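Long-range contacts in putative bacteriocin (Brevibacillus laterosporus, PDB 4OZK), which acts as a heat-stable, broad-spectrum, leaderless class IId bacteriocin, a small antimicrobial peptide with a defensin-like structure: residues 7-12 against 30-35; 24-29 against 43-48. All coordinates share one frame; numbering follows the deposited sequence.

In the fold
Both contacts build one three-stranded antiparallel sheet, in which strand 24-33 runs between strands 8-19 and 38-48. Contact 1 pairs the late part of this middle strand with 8-19, and contact 2 pairs its early part with 38-48. Their centres lie about 20 Å apart on opposite sides of the chain's centre, and their segments alternate along the sequence. They meet where the two parts of the middle strand join: Trp11 NE1 of contact 1 packs 3.3 Å from Val29 CG1 of contact 2. The Cys4-Cys33 disulfide ties contact 1 to the N-terminal part of the chain, whereas contact 2 ends just before Cys49, the partner of Cys18 in a disulfide of this protein.

Contact 1. Residues 7-12 against 30-35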
loop_
_atom_site.group_PDB
_atom_site.type_symbol
_atom_site.label_atom_id
_atom_site.label_comp_id
_atom_site.label_asym_id
_atom_site.label_seq_id
_atom_site.Cartn_x
_atom_site.Cartn_y
_atom_site.Cartn_z
ATOM N N ALA A 7 4.414 16.574 -3.487
ATOM C CA ALA A 7 4.235 15.651 -4.594
ATOM C C ALA A 7 4.686 14.233 -4.258
ATOM O O ALA A 7 5.536 14.015 -3.379
ATOM C CB ALA A 7 4.981 16.158 -5.816
ATOM N N ILE A 8 4.099 13.279 -4.978
ATOM C CA ILE A 8 4.548 11.890 -4.980
ATOM C C ILE A 8 5.763 11.740 -5.924
ATOM O O ILE A 8 5.724 12.204 -7.070
ATOM C CB ILE A 8 3.397 10.949 -5.422
ATOM C CG1 ILE A 8 2.288 10.918 -4.363
ATOM C CG2 ILE A 8 3.907 9.532 -5.703
ATOM C CD1 ILE A 8 1.020 10.200 -4.807
ATOM N N SER A 9 6.839 11.114 -5.440
ATOM C CA SER A 9 8.040 10.885 -6.253
ATOM C C SER A 9 8.228 9.416 -6.614
ATOM O O SER A 9 9.045 9.079 -7.480
ATOM C CB SER A 9 9.290 11.384 -5.525
ATOM O OG SER A 9 9.431 10.748 -4.270
ATOM N N GLY A 10 7.480 8.537 -5.952
ATOM C CA GLY A 10 7.692 7.112 -6.133
ATOM C C GLY A 10 6.539 6.261 -5.660
ATOM O O GLY A 10 5.576 6.772 -5.086
ATOM N N TRP A 11 6.649 4.954 -5.886
ATOM C CA TRP A 11 5.550 4.028 -5.639
ATOM C C TRP A 11 6.116 2.682 -5.173
ATOM O O TRP A 11 7.055 2.145 -5.780
ATOM C CB TRP A 11 4.748 3.858 -6.929
ATOM C CG TRP A 11 3.311 3.493 -6.744
ATOM C CD1 TRP A 11 2.755 2.246 -6.871
ATOM C CD2 TRP A 11 2.234 4.385 -6.420
ATOM N NE1 TRP A 11 1.398 2.310 -6.644
ATOM C CE2 TRP A 11 1.054 3.607 -6.362
ATOM C CE3 TRP A 11 2.150 5.759 -6.180
ATOM C CZ2 TRP A 11 -0.199 4.173 -6.062
ATOM C CZ3 TRP A 11 0.910 6.315 -5.884
ATOM C CH2 TRP A 11 -0.244 5.524 -5.824
ATOM N N THR A 12 5.565 2.157 -4.078
ATOM C CA THR A 12 6.003 0.878 -3.495
ATOM C C THR A 12 4.835 0.163 -2.824
ATOM O O THR A 12 3.729 0.702 -2.726
ATOM C CB THR A 12 7.097 1.053 -2.410
ATOM O OG1 THR A 12 6.585 1.830 -1.320
ATOM C CG2 THR A 12 8.315 1.732 -2.971
ATOM N N TYR A 30 2.022 1.972 -0.917
ATOM C CA TYR A 30 2.555 3.193 -0.330
ATOM C C TYR A 30 3.106 4.100 -1.421
ATOM O O TYR A 30 3.864 3.652 -2.283
ATOM C CB TYR A 30 3.678 2.845 0.654
ATOM C CG TYR A 30 3.204 2.423 2.029
ATOM C CD1 TYR A 30 3.061 3.362 3.049
ATOM C CD2 TYR A 30 2.910 1.090 2.311
ATOM C CE1 TYR A 30 2.637 2.990 4.313
ATOM C CE2 TYR A 30 2.478 0.704 3.577
ATOM C CZ TYR A 30 2.344 1.662 4.568
ATOM O OH TYR A 30 1.922 1.298 5.827
ATOM N N ALA A 31 2.731 5.373 -1.405
ATOM C CA ALA A 31 3.418 6.317 -2.280
ATOM C C ALA A 31 4.624 6.858 -1.525
ATOM O O ALA A 31 4.580 7.012 -0.298
ATOM C CB ALA A 31 2.491 7.451 -2.720
ATOM N N ILE A 32 5.715 7.110 -2.244
ATOM C CA ILE A 32 6.867 7.785 -1.653
ATOM C C ILE A 32 6.733 9.282 -1.948
ATOM O O ILE A 32 6.484 9.675 -3.097
ATOM C CB ILE A 32 8.199 7.216 -2.203
ATOM C CG1 ILE A 32 8.266 5.693 -1.971
ATOM C CG2 ILE A 32 9.410 7.941 -1.572
ATOM C CD1 ILE A 32 9.478 4.997 -2.636
ATOM N N CYS A 33 6.861 10.116 -0.917
ATOM C CA CYS A 33 6.717 11.567 -1.096
ATOM C C CYS A 33 8.056 12.224 -1.415
ATOM O O CYS A 33 9.115 11.692 -1.048
ATOM C CB CYS A 33 6.106 12.220 0.148
ATOM S SG CYS A 33 4.428 11.665 0.537
ATOM N N MET A 34 8.010 13.366 -2.108
ATOM C CA MET A 34 9.221 14.124 -2.428
ATOM C C MET A 34 10.034 14.417 -1.184
ATOM O O MET A 34 11.270 14.434 -1.225
ATOM C CB MET A 34 8.877 15.466 -3.073
ATOM C CG MET A 34 8.614 15.427 -4.552
ATOM S SD MET A 34 9.166 16.984 -5.283
ATOM C CE MET A 34 8.615 18.138 -4.038
ATOM N N ASN A 35 9.331 14.653 -0.078
ATOM C CA ASN A 35 9.970 15.027 1.185
ATOM C C ASN A 35 10.615 13.850 1.932
ATOM O O ASN A 35 11.266 14.035 2.960
ATOM C CB ASN A 35 8.978 15.785 2.082
ATOM C CG ASN A 35 7.945 14.870 2.735
ATOM O OD1 ASN A 35 7.759 13.719 2.328
ATOM N ND2 ASN A 35 7.259 15.390 3.756
HETATM O O HOH W 1 11.585 10.807 -1.909
#
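A first torsion of -153° sets Trp11 CG roughly anti to its backbone N and brings the indole obliquely up to Ala31, CZ3 lying 3.7 Å from Ala31 CB. Ile8, with CG1 anti to its carbonyl carbon (chi1 -68°), reaches the same methyl through CD1 at 3.8 Å, while its CG2 branch also comes close. Ala31 is buried: its side chain also touches Val39 and Cys41 of strand 38-48. Between these two apolar contacts the pairing slips by one residue in a classic beta bulge of the 8-19/24-33 hairpin. Ser9 and Gly10 both face Ile32, whose O accepts the Ser9 N proton at 2.8 Å and that of Gly10 N at 3.2 Å, the second bond being the more bent. In return, Ile32 N donates to Gly10 O from well above the plane of that carbonyl. On the face away from Trp11 and Ala31, Thr12 CG2 presses on Ile32 CD1 at 3.5 Å, tighter than usual for two carbons, and the two side chains cross at about a right angle. Thr12 OG1 adds a weak bond, 3.4 Å long, to Tyr30 O, which Thr12 N also binds. Past the bulge, Met34 N donates to Ala7 O at 2.9 Å and Met34 CG packs against Ala7 CB. A water donates to Cys33 O at 2.8 Å and hydrogen-bonds Ser9 OG.

Contact 2. Residues 24-29 against 43-48; sequences KMYRHV and TEWGSS
The antiparallel hairpin of strands 24-33 and 38-48, part of the sheet in this defensin-like peptide, joins Tyr26 to Trp45 on one face and Arg27 to Glu44 on the other. Tyr26 CB sits over one face of the Trp45 six-membered ring in a CH-pi contact, 3.6 Å from the ring centroid. The tyrosine ring leads away from there, and the two aromatic planes meet obliquely at 50°. Lys24 crosses Trp45 at about a right angle, its CG coming to 3.7 Å from Trp45 CE3. Thr43 CG2 lies over the same face of the indole as Tyr26 CB, toward the rim, and 3.9 Å from that CB, while Thr43 OG1 is hydrogen-bonded to Tyr40 OH.

Between Tyr26 and Lys24 the register slips by one residue in a beta bulge. Met25 spans it, donating from N to Ser47 O at 2.8 Å and accepting at O from Gly46 N. Arg27 and Glu44 form a hydrogen-bonded backbone pair with N to O bonds in both directions, and their side chains run alongside each other, pointing the same way. With Glu44 CG anti to its backbone N (chi1 177°) and the chain extended beyond it, OE2 is carried out beside the arginine, the guanidinium and carboxylate planes turned 75° apart. In the resulting salt bridge two of the Arg27 nitrogens converge on a single oxygen, NE at 3.1 Å and NH2 at 3.2 Å from Glu44 OE2, which lies in the guanidinium plane but is met from above the plane of its own carboxylate.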
loop_
_atom_site.group_PDB
_atom_site.type_symbol
_atom_site.label_atom_id
_atom_site.label_comp_id
_atom_site.label_asym_id
_atom_site.label_seq_id
_atom_site.Cartn_x
_atom_site.Cartn_y
_atom_site.Cartn_z
ATOM N N LYS A 24 -8.190 -14.379 2.010
ATOM C CA LYS A 24 -7.774 -13.683 0.802
ATOM C C LYS A 24 -6.527 -12.870 1.129
ATOM O O LYS A 24 -6.380 -12.369 2.254
ATOM C CB LYS A 24 -8.912 -12.780 0.315
ATOM C CG LYS A 24 -8.585 -11.897 -0.869
ATOM C CD LYS A 24 -9.866 -11.323 -1.468
ATOM C CE LYS A 24 -10.651 -12.397 -2.208
ATOM N NZ LYS A 24 -12.105 -12.077 -2.314
ATOM N N MET A 25 -5.619 -12.756 0.163
ATOM C CA MET A 25 -4.363 -12.050 0.385
ATOM C C MET A 25 -4.497 -10.546 0.181
ATOM O O MET A 25 -5.207 -10.086 -0.724
ATOM C CB MET A 25 -3.278 -12.578 -0.555
ATOM C CG MET A 25 -3.095 -14.079 -0.535
ATOM S SD MET A 25 -1.744 -14.517 -1.637
ATOM C CE MET A 25 -1.739 -13.081 -2.713
ATOM N N TYR A 26 -3.794 -9.778 1.009
ATOM C CA TYR A 26 -3.790 -8.322 0.890
ATOM C C TYR A 26 -2.372 -7.777 1.028
ATOM O O TYR A 26 -1.486 -8.419 1.613
ATOM C CB TYR A 26 -4.676 -7.694 1.972
ATOM C CG TYR A 26 -4.120 -7.873 3.372
ATOM C CD1 TYR A 26 -3.321 -6.889 3.959
ATOM C CD2 TYR A 26 -4.391 -9.034 4.103
ATOM C CE1 TYR A 26 -2.800 -7.062 5.237
ATOM C CE2 TYR A 26 -3.885 -9.214 5.380
ATOM C CZ TYR A 26 -3.093 -8.227 5.941
ATOM O OH TYR A 26 -2.598 -8.416 7.209
ATOM N N ARG A 27 -2.152 -6.592 0.478
ATOM C CA ARG A 27 -0.921 -5.865 0.745
ATOM C C ARG A 27 -1.231 -4.388 0.769
ATOM O O ARG A 27 -2.326 -3.964 0.362
ATOM C CB ARG A 27 0.161 -6.186 -0.290
ATOM C CG ARG A 27 -0.162 -5.758 -1.711
ATOM C CD ARG A 27 0.930 -6.229 -2.657
ATOM N NE ARG A 27 0.685 -5.772 -4.025
ATOM C CZ ARG A 27 1.362 -6.186 -5.091
ATOM N NH1 ARG A 27 2.333 -7.080 -4.957
ATOM N NH2 ARG A 27 1.064 -5.710 -6.293
ATOM N N HIS A 28 -0.269 -3.603 1.242
ATOM C CA HIS A 28 -0.459 -2.163 1.398
ATOM C C HIS A 28 0.329 -1.402 0.336
ATOM O O HIS A 28 1.532 -1.621 0.177
ATOM C CB HIS A 28 0.009 -1.733 2.788
ATOM C CG HIS A 28 -0.830 -2.282 3.904
ATOM N ND1 HIS A 28 -2.053 -2.885 3.692
ATOM C CD2 HIS A 28 -0.624 -2.306 5.243
ATOM C CE1 HIS A 28 -2.564 -3.257 4.854
ATOM N NE2 HIS A 28 -1.718 -2.919 5.809
ATOM N N VAL A 29 -0.342 -0.517 -0.398
ATOM C CA VAL A 29 0.345 0.302 -1.401
ATOM C C VAL A 29 0.736 1.657 -0.819
ATOM O O VAL A 29 -0.104 2.395 -0.282
ATOM C CB VAL A 29 -0.504 0.507 -2.662
ATOM C CG1 VAL A 29 0.261 1.359 -3.655
ATOM C CG2 VAL A 29 -0.854 -0.833 -3.278
ATOM N N THR A 43 -5.299 -0.520 0.158
ATOM C CA THR A 43 -5.080 -1.927 0.426
ATOM C C THR A 43 -5.384 -2.636 -0.875
ATOM O O THR A 43 -6.476 -2.486 -1.432
ATOM C CB THR A 43 -6.044 -2.452 1.500
ATOM O OG1 THR A 43 -5.949 -1.641 2.688
ATOM C CG2 THR A 43 -5.717 -3.900 1.821
ATOM N N GLU A 44 -4.411 -3.385 -1.383
ATOM C CA GLU A 44 -4.641 -4.183 -2.579
ATOM C C GLU A 44 -4.973 -5.620 -2.188
ATOM O O GLU A 44 -4.254 -6.242 -1.399
ATOM C CB GLU A 44 -3.423 -4.132 -3.508
ATOM C CG GLU A 44 -3.557 -5.002 -4.741
ATOM C CD GLU A 44 -2.471 -4.734 -5.767
ATOM O OE1 GLU A 44 -2.617 -5.230 -6.916
ATOM O OE2 GLU A 44 -1.482 -4.035 -5.426
ATOM N N TRP A 45 -6.069 -6.146 -2.727
ATOM C CA TRP A 45 -6.466 -7.516 -2.425
ATOM C C TRP A 45 -6.113 -8.446 -3.583
ATOM O O TRP A 45 -6.320 -8.100 -4.754
ATOM C CB TRP A 45 -7.960 -7.573 -2.070
ATOM C CG TRP A 45 -8.266 -6.881 -0.745
ATOM C CD1 TRP A 45 -8.618 -5.564 -0.550
ATOM C CD2 TRP A 45 -8.223 -7.480 0.561
ATOM N NE1 TRP A 45 -8.792 -5.317 0.798
ATOM C CE2 TRP A 45 -8.564 -6.474 1.499
ATOM C CE3 TRP A 45 -7.934 -8.774 1.023
ATOM C CZ2 TRP A 45 -8.624 -6.730 2.890
ATOM C CZ3 TRP A 45 -7.989 -9.028 2.408
ATOM C CH2 TRP A 45 -8.332 -8.010 3.319
ATOM N N GLY A 46 -5.568 -9.620 -3.249
ATOM C CA GLY A 46 -5.064 -10.545 -4.246
ATOM C C GLY A 46 -5.849 -11.835 -4.302
ATOM O O GLY A 46 -7.082 -11.822 -4.185
ATOM N N SER A 47 -5.141 -12.952 -4.484
ATOM C CA SER A 47 -5.786 -14.271 -4.583
ATOM C C SER A 47 -6.148 -14.896 -3.225
ATOM O O SER A 47 -5.845 -14.342 -2.157
ATOM C CB SER A 47 -4.937 -15.245 -5.413
ATOM O OG SER A 47 -3.602 -15.304 -4.950
ATOM N N SER A 48 -6.802 -16.052 -3.277
ATOM C CA SER A 48 -7.302 -16.709 -2.071
ATOM C C SER A 48 -6.247 -17.415 -1.221
ATOM O O SER A 48 -5.133 -17.693 -1.682
ATOM C CB SER A 48 -8.397 -17.701 -2.439
ATOM O OG SER A 48 -9.469 -17.007 -3.048
#